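Local coordinates for protein mandelate racemase/muconate lactonizing enzyme (Roseovarius nubinhibens, PDB 2QDD) that is of unknown specific function but belongs to the enolase superfamily, binds magnesium and probably catalyses a reaction that starts by proton abstraction beside a carboxylate, at residues V193-R199 and D217-C223; P61-L67 and Y102-P106; T299-T304 and P332-A338; L253-S257 and F283-W289; A132-I137 and G343-S349. One frame throughout, in Å; residues are numbered along the deposited sequence.

In the fold
From the N terminus, contact 2 closes first. It joins two helices of the N-terminal domain, after which the chain enters the barrel domain. Contact 5 then opens at 132-137 and closes only at 343-349, more than 200 residues later. Contacts 1, 4 and 3 follow one another inside that loop, and none crosses another. Contact 1 pairs two neighbouring barrel strands, contact 4 packs two outer helices, and contact 3 fixes the loop after helix 300-311 to the start of that helix. Contacts 3 and 5 touch through Ala338 with Thr346 and Thr304 with Pro348. Contacts 3 and 4 lie on opposite sides of the chain's centre, about 31 Å apart between centres.

Contact 1: V193-R199 and D217-C223; sequences VTFDVNR and DWIEQPC
Backbone hydrogen bonds zip Phe195 and Val197 to the strand holding Trp218 and Glu220. Phe195 N donates to Trp218 O, and Phe195 O accepts from Glu220 N at 2.9 Å, an almost straight bond (176°). Val197 N to Glu220 O is weak. Beyond the strands, Arg199 N still reaches Gln221 O at 3.1 Å. Water bridges the outer end: one molecule joins Val193 N to Asp217 OD2, whose other oxygen, OD1, bonds Ser184.

This is the beta-alpha-beta unit 192-196, 203-210, 218-220 of the enolase-superfamily barrel, with parallel strands that each present an acid at the metal site. Asp196 and Glu220 are magnesium ligands, together with Asp243 and Glu244, although no metal is bound in this chain. Their carboxylates lie stacked, planes 9° apart, with Asp196 OD1 3.5 Å from Glu220 OE2. A water sits 2.8 Å from Asp196 OD1 and equally close to Glu220 OE2. Lys167 pairs with Asp196 OD2, and Lys265 with Glu220 OE1. Asp196 CG lies anti to the backbone N (chi1 -178°), which carries OD1 over the turn to accept from Asn198 N, an Asx turn. An alanine here would remove that acceptor and a metal ligand, is likely to leave Lys167 without its mate, and could let the turn move.

Apolar side chains meet on the Phe195 and Ile219 face. Ile219 CD1 meets Phe195 CB at 4.0 Å, and Ile219 CG2 meets Val197 CG2. A polar atom approaches the same ring: Asp217 OD1 lies in plane at the Phe195 edge, 3.6 Å from CE1.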
# COMPACT_ATOMS: atom_id res chain seq x y z
N VAL A 193 20.37 28.45 -7.09
CA VAL A 193 20.58 27.49 -8.17
C VAL A 193 19.54 26.38 -8.26
O VAL A 193 19.06 25.87 -7.25
CB VAL A 193 22.00 26.86 -8.18
CG1 VAL A 193 23.01 27.83 -8.75
CG2 VAL A 193 22.41 26.38 -6.80
N THR A 194 19.19 26.03 -9.50
CA THR A 194 18.61 24.75 -9.84
C THR A 194 19.65 23.97 -10.65
O THR A 194 20.21 24.50 -11.61
CB THR A 194 17.31 24.94 -10.68
OG1 THR A 194 16.35 25.67 -9.91
CG2 THR A 194 16.70 23.61 -11.11
N PHE A 195 19.92 22.73 -10.25
CA PHE A 195 20.74 21.83 -11.06
C PHE A 195 19.88 21.03 -12.02
O PHE A 195 19.12 20.15 -11.60
CB PHE A 195 21.59 20.91 -10.19
CG PHE A 195 22.61 21.64 -9.37
CD1 PHE A 195 22.37 21.91 -8.03
CD2 PHE A 195 23.80 22.08 -9.94
CE1 PHE A 195 23.30 22.59 -7.26
CE2 PHE A 195 24.74 22.76 -9.18
CZ PHE A 195 24.49 23.02 -7.84
N ASP A 196 20.00 21.36 -13.31
CA ASP A 196 19.19 20.76 -14.37
C ASP A 196 19.97 19.66 -15.08
O ASP A 196 20.99 19.91 -15.73
CB ASP A 196 18.72 21.84 -15.35
CG ASP A 196 17.84 21.29 -16.47
OD1 ASP A 196 17.28 20.17 -16.34
OD2 ASP A 196 17.69 21.99 -17.49
N VAL A 197 19.46 18.44 -14.93
CA VAL A 197 20.17 17.23 -15.31
C VAL A 197 19.73 16.86 -16.72
O VAL A 197 20.46 16.20 -17.47
CB VAL A 197 19.83 16.08 -14.32
CG1 VAL A 197 20.51 14.79 -14.68
CG2 VAL A 197 20.19 16.49 -12.89
N ASN A 198 18.53 17.35 -17.07
CA ASN A 198 17.81 17.00 -18.29
C ASN A 198 17.88 15.55 -18.70
O ASN A 198 18.33 15.20 -19.80
CB ASN A 198 18.11 17.95 -19.45
CG ASN A 198 16.84 18.49 -20.09
OD1 ASN A 198 16.64 19.71 -20.17
ND2 ASN A 198 15.97 17.58 -20.54
N ARG A 199 17.41 14.70 -17.78
CA ARG A 199 17.20 13.26 -18.00
C ARG A 199 18.46 12.42 -18.27
O ARG A 199 18.36 11.27 -18.68
CB ARG A 199 16.12 13.00 -19.06
CG ARG A 199 14.80 13.70 -18.80
CD ARG A 199 13.86 13.57 -19.97
NE ARG A 199 14.18 14.53 -21.02
CZ ARG A 199 13.48 14.70 -22.14
NH1 ARG A 199 13.86 15.62 -23.02
NH2 ARG A 199 12.40 13.96 -22.38
N ASP A 217 20.10 21.94 -2.94
CA ASP A 217 19.42 22.71 -3.98
C ASP A 217 18.49 21.83 -4.80
O ASP A 217 18.66 20.61 -4.83
CB ASP A 217 20.45 23.39 -4.89
CG ASP A 217 21.51 24.12 -4.11
OD1 ASP A 217 22.57 23.52 -3.84
OD2 ASP A 217 21.28 25.30 -3.75
N TRP A 218 17.50 22.47 -5.44
CA TRP A 218 16.64 21.85 -6.45
C TRP A 218 17.38 20.97 -7.44
O TRP A 218 18.43 21.35 -7.96
CB TRP A 218 15.92 22.93 -7.26
CG TRP A 218 14.69 23.51 -6.63
CD1 TRP A 218 14.54 24.77 -6.13
CD2 TRP A 218 13.42 22.86 -6.48
NE1 TRP A 218 13.27 24.95 -5.66
CE2 TRP A 218 12.55 23.80 -5.86
CE3 TRP A 218 12.93 21.59 -6.79
CZ2 TRP A 218 11.22 23.50 -5.56
CZ3 TRP A 218 11.61 21.29 -6.48
CH2 TRP A 218 10.77 22.24 -5.87
N ILE A 219 16.82 19.79 -7.69
CA ILE A 219 17.28 18.93 -8.78
C ILE A 219 16.14 18.79 -9.78
O ILE A 219 15.06 18.30 -9.44
CB ILE A 219 17.71 17.52 -8.29
CG1 ILE A 219 18.75 17.62 -7.17
CG2 ILE A 219 18.21 16.66 -9.45
CD1 ILE A 219 20.02 18.42 -7.51
N GLU A 220 16.39 19.22 -11.01
CA GLU A 220 15.37 19.18 -12.05
C GLU A 220 15.51 17.91 -12.87
O GLU A 220 16.58 17.65 -13.44
CB GLU A 220 15.44 20.43 -12.93
CG GLU A 220 14.25 20.61 -13.87
CD GLU A 220 14.48 21.68 -14.92
OE1 GLU A 220 15.13 22.71 -14.61
OE2 GLU A 220 14.01 21.50 -16.07
N GLN A 221 14.42 17.14 -12.90
CA GLN A 221 14.22 15.97 -13.75
C GLN A 221 15.48 15.11 -13.98
O GLN A 221 16.07 15.13 -15.07
CB GLN A 221 13.52 16.36 -15.06
CG GLN A 221 13.08 15.18 -15.94
CD GLN A 221 11.69 14.69 -15.67
OE1 GLN A 221 10.75 15.48 -15.57
NE2 GLN A 221 11.53 13.38 -15.60
N PRO A 222 15.92 14.37 -12.94
CA PRO A 222 17.19 13.66 -13.06
C PRO A 222 17.13 12.49 -14.06
O PRO A 222 18.13 12.19 -14.72
CB PRO A 222 17.47 13.17 -11.64
CG PRO A 222 16.14 13.11 -10.98
CD PRO A 222 15.28 14.16 -11.62
N CYS A 223 15.96 11.87 -14.20
CA CYS A 223 15.79 10.66 -14.99
C CYS A 223 14.68 10.82 -16.03
O CYS A 223 13.99 11.83 -16.07
CB CYS A 223 15.51 9.47 -14.07
SG CYS A 223 16.79 9.15 -12.82
O HOH W 1 20.18 27.75 -4.14
O HOH W 2 17.86 25.87 -4.76
O HOH W 3 14.85 19.10 -17.22

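Contact 2: P61-L67 and Y102-P106; sequences PAHGPGL and YVKSP
Tyr102 OH is held by two partners, a water and His100 of a neighbouring subunit. The water lies 3.2 Å from Tyr102 OH and donates to Gly66 O at 2.8 Å. It thus ties the phenol to the first turn of helix 64-78. The contact belongs to the N-terminal capping domain of the enolase superfamily, where the loop leading into that helix meets the start of helix 101-119. Pro61, on the same loop, lies near the metal-ligand Glu244.

The Tyr102 ring is sandwiched. Ala62 CA stands over the centre of one face, 3.7 Å from the centroid and 7° off the normal, a CH-pi contact. Tyr102 CG sits between its backbone N and carbonyl carbon (chi1 69°), which sends the ring out past the start of the helix, across the loop at Ala62, with Val103 CG2 over its other face. At the ring edge comes Leu67 N, itself bonded to His63 O.

His63 occupies the N-cap position. Its ring meets Tyr102 OH at its edge, while Gly66 N lies 3.3 Å above the ring plane. A side chain on Gly66 would clash with both Tyr102 OH and His63 NE2. His63 ND1 bonds Thr73 of the same neighbouring subunit. A phenylalanine in place of Tyr102 would keep the ring between Ala62 and Val103 but would probably leave the neighbour's His100 without its hydroxyl mate and the water with one grip fewer.

Leu67 runs past the tyrosine in the opposite direction. Its CG packs 3.9 Å from Tyr102 CD1, and its CD2 lies 3.9 Å from Pro106 CG.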
# COMPACT_ATOMS: atom_id res chain seq x y z
N PRO A 61 8.03 14.94 -27.58
CA PRO A 61 7.20 14.50 -28.71
C PRO A 61 6.56 15.64 -29.50
O PRO A 61 5.35 15.88 -29.39
CB PRO A 61 6.12 13.63 -28.05
CG PRO A 61 6.68 13.26 -26.73
CD PRO A 61 7.49 14.43 -26.30
N ALA A 62 7.38 16.30 -30.31
CA ALA A 62 7.02 17.56 -30.97
C ALA A 62 8.04 17.86 -32.06
O ALA A 62 9.24 17.68 -31.86
CB ALA A 62 7.00 18.69 -29.95
N HIS A 63 7.54 18.31 -33.21
CA HIS A 63 8.38 18.79 -34.31
C HIS A 63 7.61 19.76 -35.19
O HIS A 63 6.39 19.63 -35.37
CB HIS A 63 8.97 17.63 -35.14
CG HIS A 63 7.95 16.75 -35.80
ND1 HIS A 63 8.12 16.26 -37.08
CD2 HIS A 63 6.76 16.25 -35.37
CE1 HIS A 63 7.08 15.51 -37.41
NE2 HIS A 63 6.24 15.49 -36.39
N GLY A 64 8.34 20.75 -35.72
CA GLY A 64 7.82 21.74 -36.68
C GLY A 64 6.94 21.24 -37.82
O GLY A 64 5.80 21.71 -37.96
N PRO A 65 7.46 20.31 -38.66
CA PRO A 65 6.62 19.77 -39.74
C PRO A 65 5.35 19.06 -39.25
O PRO A 65 4.31 19.14 -39.91
CB PRO A 65 7.55 18.79 -40.46
CG PRO A 65 8.92 19.22 -40.09
CD PRO A 65 8.82 19.74 -38.70
N GLY A 66 5.43 18.39 -38.10
CA GLY A 66 4.25 17.78 -37.49
C GLY A 66 3.24 18.77 -36.95
O GLY A 66 2.04 18.50 -36.96
N LEU A 67 3.73 19.91 -36.49
CA LEU A 67 2.88 20.98 -35.98
C LEU A 67 1.99 21.55 -37.08
O LEU A 67 0.78 21.70 -36.90
CB LEU A 67 3.72 22.10 -35.34
CG LEU A 67 3.18 22.80 -34.09
CD1 LEU A 67 4.32 23.39 -33.27
CD2 LEU A 67 2.14 23.86 -34.41
N TYR A 102 1.54 19.77 -28.74
CA TYR A 102 2.32 20.78 -29.45
C TYR A 102 1.60 21.46 -30.61
O TYR A 102 1.87 22.61 -30.92
CB TYR A 102 3.65 20.20 -29.92
CG TYR A 102 3.58 19.16 -31.03
CD1 TYR A 102 4.01 19.47 -32.33
CD2 TYR A 102 3.15 17.86 -30.79
CE1 TYR A 102 3.98 18.52 -33.35
CE2 TYR A 102 3.12 16.90 -31.80
CZ TYR A 102 3.53 17.24 -33.08
OH TYR A 102 3.51 16.29 -34.09
N VAL A 103 0.68 20.73 -31.24
CA VAL A 103 -0.21 21.27 -32.26
C VAL A 103 -1.25 22.19 -31.63
O VAL A 103 -1.59 23.24 -32.17
CB VAL A 103 -0.91 20.14 -33.06
CG1 VAL A 103 -1.97 20.69 -34.01
CG2 VAL A 103 0.12 19.32 -33.84
N LYS A 104 -1.73 21.78 -30.45
CA LYS A 104 -2.90 22.38 -29.83
C LYS A 104 -2.61 23.71 -29.15
O LYS A 104 -3.50 24.55 -29.03
CB LYS A 104 -3.51 21.41 -28.83
CG LYS A 104 -4.45 20.43 -29.48
CD LYS A 104 -4.46 19.13 -28.75
CE LYS A 104 -5.37 18.16 -29.45
NZ LYS A 104 -5.44 16.88 -28.68
N SER A 105 -1.36 23.88 -28.71
CA SER A 105 -0.95 25.04 -27.91
C SER A 105 -1.05 26.40 -28.63
O SER A 105 -1.58 27.35 -28.06
CB SER A 105 0.44 24.82 -27.28
OG SER A 105 0.88 25.96 -26.55
N PRO A 106 -0.54 26.51 -29.89
CA PRO A 106 -0.80 27.81 -30.54
C PRO A 106 -2.26 28.12 -30.90
O PRO A 106 -2.63 29.29 -30.93
CB PRO A 106 0.05 27.75 -31.82
CG PRO A 106 0.21 26.32 -32.10
CD PRO A 106 0.29 25.65 -30.77
O HOH W 4 1.50 15.77 -36.53

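Contact 3: T299-T304 and P332-A338; sequences TALADT and PIPGQGA
Ile333 CD1 stands over one face of the flat peptide group that joins Ala300 to Leu301, 3.4 Å from Leu301 N. The N-H of that peptide points to Thr299 OG1, at 3.1 Å, so this N-H is already bonded. Beside it, Pro332 CG touches Thr299 CG2 at 3.7 Å. Thr299 is the N-cap of helix 300-311, and its bond to Leu301 N is a capping bond. With Ile333 CG1 held between its own N and carbonyl carbon (chi1 40°), the side chain reaches the first turn of the helix. There CD1 also meets Ala300 CB at 3.8 Å and Leu301 CB at 4.0 Å.

A type II turn from Ile333 to Gln336 then reverses the loop. Gly335 takes its third place with positive phi. The chain comes back to the helix at Gly337 and Ala338. Ala338 N donates to Thr304 OG1 at 2.9 Å, a nearly straight bond (164°) that pins the loop to the helix. Gly337 CA lies against the same hydroxyl, 3.3 Å away. A side chain on Gly337 would strike Thr304 OG1 and press on Ala300 O, so glycine lets the loop pass close.

The contact therefore covers the start of helix 300-311 in the barrel domain, away from the metal site. The sheet of the N-terminal domain adjoins it: Tyr37 of strand 29-42 packs on Leu301, Pro332 and Ile333, Leu13 and Leu15 of strand 5-22 touch Pro332 and Thr299, and Glu51 of strand 47-52 bonds Thr299 OG1.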
# COMPACT_ATOMS: atom_id res chain seq x y z
N THR A 299 9.92 32.59 -29.79
CA THR A 299 10.00 34.04 -29.76
C THR A 299 9.30 34.59 -28.53
O THR A 299 8.70 33.84 -27.75
CB THR A 299 9.38 34.69 -31.02
OG1 THR A 299 7.95 34.64 -30.94
CG2 THR A 299 9.85 34.01 -32.29
N ALA A 300 9.36 35.92 -28.38
CA ALA A 300 8.68 36.63 -27.31
C ALA A 300 7.15 36.49 -27.33
O ALA A 300 6.49 36.89 -26.38
CB ALA A 300 9.09 38.11 -27.30
N LEU A 301 6.61 35.93 -28.41
CA LEU A 301 5.18 35.65 -28.50
C LEU A 301 4.74 34.51 -27.56
O LEU A 301 3.87 34.71 -26.71
CB LEU A 301 4.75 35.40 -29.96
CG LEU A 301 3.26 35.22 -30.28
CD1 LEU A 301 2.42 36.33 -29.73
CD2 LEU A 301 2.98 35.07 -31.75
N ALA A 302 5.36 33.34 -27.71
CA ALA A 302 5.23 32.24 -26.74
C ALA A 302 5.66 32.60 -25.32
O ALA A 302 4.99 32.23 -24.35
CB ALA A 302 5.98 31.00 -27.24
N ASP A 303 6.78 33.32 -25.19
CA ASP A 303 7.31 33.77 -23.90
C ASP A 303 6.34 34.65 -23.11
O ASP A 303 6.27 34.54 -21.89
CB ASP A 303 8.62 34.52 -24.09
CG ASP A 303 9.76 33.60 -24.46
OD1 ASP A 303 9.72 32.41 -24.09
OD2 ASP A 303 10.70 34.08 -25.13
N THR A 304 5.59 35.49 -23.82
CA THR A 304 4.60 36.40 -23.23
C THR A 304 3.38 35.65 -22.74
O THR A 304 2.86 35.94 -21.66
CB THR A 304 4.18 37.50 -24.23
OG1 THR A 304 5.35 38.22 -24.64
CG2 THR A 304 3.19 38.47 -23.63
N PRO A 332 11.63 38.64 -34.77
CA PRO A 332 10.53 38.97 -35.68
C PRO A 332 9.45 39.90 -35.10
O PRO A 332 8.57 40.36 -35.84
CB PRO A 332 9.92 37.60 -35.97
CG PRO A 332 10.14 36.85 -34.71
CD PRO A 332 11.42 37.34 -34.11
N ILE A 333 9.50 40.15 -33.79
CA ILE A 333 8.57 41.08 -33.14
C ILE A 333 9.31 42.08 -32.22
O ILE A 333 9.15 42.03 -30.99
CB ILE A 333 7.44 40.34 -32.37
CG1 ILE A 333 7.99 39.09 -31.65
CG2 ILE A 333 6.31 39.94 -33.32
CD1 ILE A 333 7.11 38.61 -30.52
N PRO A 334 10.11 43.00 -32.81
CA PRO A 334 11.01 43.85 -32.02
C PRO A 334 10.24 44.83 -31.15
O PRO A 334 9.22 45.37 -31.58
CB PRO A 334 11.81 44.61 -33.09
CG PRO A 334 11.59 43.86 -34.36
CD PRO A 334 10.21 43.32 -34.25
N GLY A 335 10.71 45.02 -29.92
CA GLY A 335 10.07 45.91 -28.95
C GLY A 335 8.68 45.49 -28.49
O GLY A 335 7.92 46.30 -27.95
N GLN A 336 8.35 44.21 -28.70
CA GLN A 336 7.02 43.69 -28.40
C GLN A 336 7.09 42.52 -27.43
O GLN A 336 8.06 41.77 -27.43
CB GLN A 336 6.32 43.24 -29.68
CG GLN A 336 5.57 44.35 -30.39
CD GLN A 336 4.41 43.82 -31.21
OE1 GLN A 336 3.28 43.75 -30.73
NE2 GLN A 336 4.69 43.42 -32.45
N GLY A 337 6.05 42.39 -26.61
CA GLY A 337 5.95 41.30 -25.65
C GLY A 337 6.83 41.49 -24.43
O GLY A 337 7.43 42.54 -24.25
N ALA A 338 6.91 40.46 -23.60
CA ALA A 338 7.57 40.56 -22.30
C ALA A 338 9.07 40.37 -22.45
O ALA A 338 9.53 39.35 -22.94
CB ALA A 338 6.99 39.54 -21.34

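Contact 4: L253-S257 and F283-W289; sequences LAAWS and FGVSVGW
Trp256 and Phe283 carry an aromatic helix-to-helix contact in the outer layer of the barrel. Helices 249-258 and 274-287 run almost side by side here, with segment axes 11.9 Å apart and 11° between their directions. Strand 263-266 lies between them in sequence, as expected of successive beta-alpha units.

The two aromatics form a T-shaped pair. The edge of Phe283 points to the face of the Trp256 five-membered ring, centroids 5.6 Å apart and planes at 82°. Phe283 CZ also reaches Trp256 CB at 3.7 Å, with CB lying in the phenyl plane. Both rings extend anti to their backbone N (chi1 172° for Trp256), so each leans across the groove between the helices. Leu253 CD1 packs on Phe283 CE2 at 3.6 Å.

Val287 is the wedge. Its CG1 touches Trp256 NE1 at 3.6 Å and also lies over one face of Phe283. Its CG2 covers a face of Trp289. After it, Gly288, with positive phi, forms a Schellman motif, and Trp289 N bonds back to Gly284 O. The turn brings Trp289 CZ2 to Trp256 CB at 3.9 Å.

Leu253 of a neighbouring subunit packs on Trp256 and Phe283, so the cluster continues into the assembly. Across the groove the two segments touch through carbon-rich surfaces, without direct hydrogen bonds. Their cohesion therefore rests on close apolar packing and the T-shaped ring pair.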
# COMPACT_ATOMS: atom_id res chain seq x y z
N LEU A 253 -1.30 14.29 -11.56
CA LEU A 253 -2.04 13.46 -10.61
C LEU A 253 -1.26 12.24 -10.12
O LEU A 253 -1.26 11.94 -8.93
CB LEU A 253 -3.34 13.00 -11.25
CG LEU A 253 -4.67 13.27 -10.54
CD1 LEU A 253 -4.76 14.70 -10.03
CD2 LEU A 253 -5.82 12.95 -11.48
N ALA A 254 -0.60 11.56 -11.06
CA ALA A 254 0.31 10.46 -10.76
C ALA A 254 1.53 10.88 -9.95
O ALA A 254 1.89 10.21 -8.99
CB ALA A 254 0.74 9.75 -12.04
N ALA A 255 2.16 11.99 -10.35
CA ALA A 255 3.32 12.54 -9.63
C ALA A 255 2.96 12.90 -8.19
O ALA A 255 3.73 12.62 -7.27
CB ALA A 255 3.88 13.76 -10.36
N TRP A 256 1.78 13.50 -8.02
CA TRP A 256 1.28 13.89 -6.71
C TRP A 256 1.05 12.69 -5.76
O TRP A 256 1.49 12.72 -4.61
CB TRP A 256 0.01 14.74 -6.84
CG TRP A 256 -0.61 15.00 -5.51
CD1 TRP A 256 -0.21 15.91 -4.57
CD2 TRP A 256 -1.72 14.30 -4.94
NE1 TRP A 256 -1.01 15.83 -3.46
CE2 TRP A 256 -1.94 14.84 -3.66
CE3 TRP A 256 -2.54 13.25 -5.39
CZ2 TRP A 256 -2.97 14.39 -2.82
CZ3 TRP A 256 -3.56 12.80 -4.55
CH2 TRP A 256 -3.76 13.37 -3.28
N SER A 257 0.35 11.67 -6.25
CA SER A 257 -0.00 10.51 -5.42
C SER A 257 1.17 9.58 -5.08
O SER A 257 1.11 8.86 -4.10
CB SER A 257 -1.17 9.72 -6.04
OG SER A 257 -0.86 9.29 -7.34
N PHE A 283 -4.01 23.18 -9.79
CA PHE A 283 -3.73 21.94 -9.07
C PHE A 283 -2.48 22.09 -8.20
O PHE A 283 -2.49 21.72 -7.03
CB PHE A 283 -3.59 20.75 -10.02
CG PHE A 283 -3.26 19.45 -9.33
CD1 PHE A 283 -1.98 18.92 -9.39
CD2 PHE A 283 -4.23 18.78 -8.61
CE1 PHE A 283 -1.67 17.73 -8.75
CE2 PHE A 283 -3.93 17.58 -7.95
CZ PHE A 283 -2.65 17.06 -8.03
N GLY A 284 -1.41 22.64 -8.79
CA GLY A 284 -0.15 22.88 -8.08
C GLY A 284 -0.27 23.78 -6.86
O GLY A 284 0.33 23.50 -5.82
N VAL A 285 -1.05 24.85 -7.00
CA VAL A 285 -1.40 25.73 -5.88
C VAL A 285 -2.11 24.96 -4.76
O VAL A 285 -1.75 25.11 -3.58
CB VAL A 285 -2.27 26.92 -6.38
CG1 VAL A 285 -2.89 27.70 -5.21
CG2 VAL A 285 -1.45 27.85 -7.28
N SER A 286 -3.07 24.12 -5.12
CA SER A 286 -3.85 23.33 -4.16
C SER A 286 -3.03 22.34 -3.34
O SER A 286 -3.37 22.04 -2.19
CB SER A 286 -4.99 22.59 -4.87
OG SER A 286 -5.82 23.50 -5.57
N VAL A 287 -1.94 21.82 -3.92
CA VAL A 287 -1.14 20.77 -3.29
C VAL A 287 0.22 21.29 -2.80
O VAL A 287 1.02 20.54 -2.23
CB VAL A 287 -0.96 19.52 -4.22
CG1 VAL A 287 -2.31 18.95 -4.62
CG2 VAL A 287 -0.14 19.83 -5.46
N GLY A 288 0.46 22.58 -3.03
CA GLY A 288 1.62 23.26 -2.49
C GLY A 288 2.89 23.05 -3.29
O GLY A 288 3.99 23.08 -2.73
N TRP A 289 2.75 22.83 -4.59
CA TRP A 289 3.90 22.77 -5.49
C TRP A 289 4.48 24.16 -5.72
O TRP A 289 3.76 25.16 -5.68
CB TRP A 289 3.51 22.15 -6.84
CG TRP A 289 3.41 20.65 -6.84
CD1 TRP A 289 3.87 19.79 -5.89
CD2 TRP A 289 2.83 19.83 -7.87
NE1 TRP A 289 3.61 18.49 -6.25
CE2 TRP A 289 2.98 18.48 -7.46
CE3 TRP A 289 2.21 20.10 -9.10
CZ2 TRP A 289 2.51 17.41 -8.24
CZ3 TRP A 289 1.74 19.04 -9.87
CH2 TRP A 289 1.90 17.71 -9.43

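Contact 5: A132-I137 and G343-S349; sequences ATPVPI and GLATPPS
Strand 344-345 is a short antiparallel addition beside the start of barrel strand 135-141. Val135 and Ala345 are the hydrogen-bonded pair. Val135 N donates to Ala345 O at 2.8 Å, almost straight (175°), and Ala345 N returns a bond to Val135 O at 2.9 Å. A third bond runs from Ile137 N to Gly343 O at 3.0 Å, with the donor above the carbonyl plane. Pro136 and Leu344 form the non-hydrogen-bonded pair between them, a place where a proline costs the pairing no donor.

Leu344 CD2 folds against this proline, 3.6 Å from Pro136 N, and also meets Pro134 CB. On the other face Ile137 CD1 lies 3.7 Å from Ala345 CB. Ile137 CG1 stands anti to the carbonyl carbon (chi1 -57°), which turns the end of the side chain toward Ala345. Gly343 has positive phi; a side chain there would press on the carbonyl O of the preceding residue.

Beyond the bonded part the contact continues through side chains. Thr346 CG2 approaches Ala132 O at 3.4 Å, and Ala132 CB meets Pro347 and Ser349 OG. Pro347 in turn packs on Leu307 of helix 300-311 and on Trp124.

Three backbone bonds hold the strands in line, so the pairing itself depends little on side-chain chemistry. Leu344 with the prolines on one face, and Ile137 with Ala345 on the other, add apolar packing.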
# COMPACT_ATOMS: atom_id res chain seq x y z
N ALA A 132 -0.04 42.99 -13.11
CA ALA A 132 1.06 42.58 -13.98
C ALA A 132 2.35 42.45 -13.18
O ALA A 132 3.24 43.31 -13.26
CB ALA A 132 1.22 43.58 -15.13
N THR A 133 2.45 41.36 -12.42
CA THR A 133 3.56 41.13 -11.50
C THR A 133 4.83 40.88 -12.30
O THR A 133 4.84 40.04 -13.20
CB THR A 133 3.25 39.93 -10.56
OG1 THR A 133 2.07 40.22 -9.79
CG2 THR A 133 4.40 39.67 -9.60
N PRO A 134 5.91 41.64 -11.99
CA PRO A 134 7.23 41.36 -12.54
C PRO A 134 7.79 40.01 -12.08
O PRO A 134 7.86 39.74 -10.88
CB PRO A 134 8.09 42.52 -12.01
CG PRO A 134 7.35 43.04 -10.83
CD PRO A 134 5.90 42.83 -11.12
N VAL A 135 8.15 39.17 -13.04
CA VAL A 135 8.54 37.79 -12.77
C VAL A 135 10.05 37.67 -12.95
O VAL A 135 10.57 38.04 -14.00
CB VAL A 135 7.78 36.80 -13.71
CG1 VAL A 135 8.23 35.35 -13.48
CG2 VAL A 135 6.27 36.91 -13.50
N PRO A 136 10.75 37.16 -11.91
CA PRO A 136 12.19 36.88 -12.00
C PRO A 136 12.53 35.95 -13.16
O PRO A 136 11.79 35.00 -13.44
CB PRO A 136 12.50 36.22 -10.66
CG PRO A 136 11.46 36.72 -9.74
CD PRO A 136 10.22 36.81 -10.58
N ILE A 137 13.64 36.24 -13.83
CA ILE A 137 14.09 35.47 -14.98
C ILE A 137 15.36 34.74 -14.57
O ILE A 137 16.24 35.34 -13.96
CB ILE A 137 14.36 36.40 -16.22
CG1 ILE A 137 13.11 37.20 -16.59
CG2 ILE A 137 14.86 35.60 -17.43
CD1 ILE A 137 11.83 36.37 -16.75
N GLY A 343 16.87 41.42 -14.75
CA GLY A 343 16.53 40.16 -14.10
C GLY A 343 15.04 39.93 -13.89
O GLY A 343 14.66 38.95 -13.25
N LEU A 344 14.21 40.83 -14.42
CA LEU A 344 12.75 40.75 -14.27
C LEU A 344 12.04 40.98 -15.60
O LEU A 344 12.52 41.73 -16.45
CB LEU A 344 12.25 41.77 -13.24
CG LEU A 344 12.58 41.61 -11.75
CD1 LEU A 344 12.39 42.93 -11.03
CD2 LEU A 344 11.73 40.55 -11.11
N ALA A 345 10.88 40.33 -15.77
CA ALA A 345 10.01 40.57 -16.92
C ALA A 345 8.56 40.74 -16.51
O ALA A 345 8.06 40.02 -15.66
CB ALA A 345 10.15 39.45 -17.95
N THR A 346 7.89 41.70 -17.14
CA THR A 346 6.53 42.09 -16.80
C THR A 346 5.69 41.76 -18.03
O THR A 346 6.12 42.05 -19.15
CB THR A 346 6.45 43.62 -16.50
OG1 THR A 346 7.35 43.95 -15.43
CG2 THR A 346 5.05 44.04 -16.09
N PRO A 347 4.51 41.14 -17.84
CA PRO A 347 3.61 40.95 -18.98
C PRO A 347 2.93 42.27 -19.35
O PRO A 347 2.79 43.14 -18.49
CB PRO A 347 2.59 39.93 -18.46
CG PRO A 347 2.54 40.18 -16.99
CD PRO A 347 3.94 40.58 -16.59
N PRO A 348 2.52 42.43 -20.62
CA PRO A 348 1.65 43.54 -21.04
C PRO A 348 0.31 43.60 -20.31
O PRO A 348 -0.17 42.58 -19.81
CB PRO A 348 1.42 43.26 -22.53
CG PRO A 348 2.60 42.46 -22.94
CD PRO A 348 2.90 41.59 -21.77
N SER A 349 -0.28 44.79 -20.25
CA SER A 349 -1.61 44.98 -19.67
C SER A 349 -2.69 45.35 -20.70
O SER A 349 -3.85 45.54 -20.35
CB SER A 349 -1.56 46.01 -18.55
OG SER A 349 -0.77 45.53 -17.48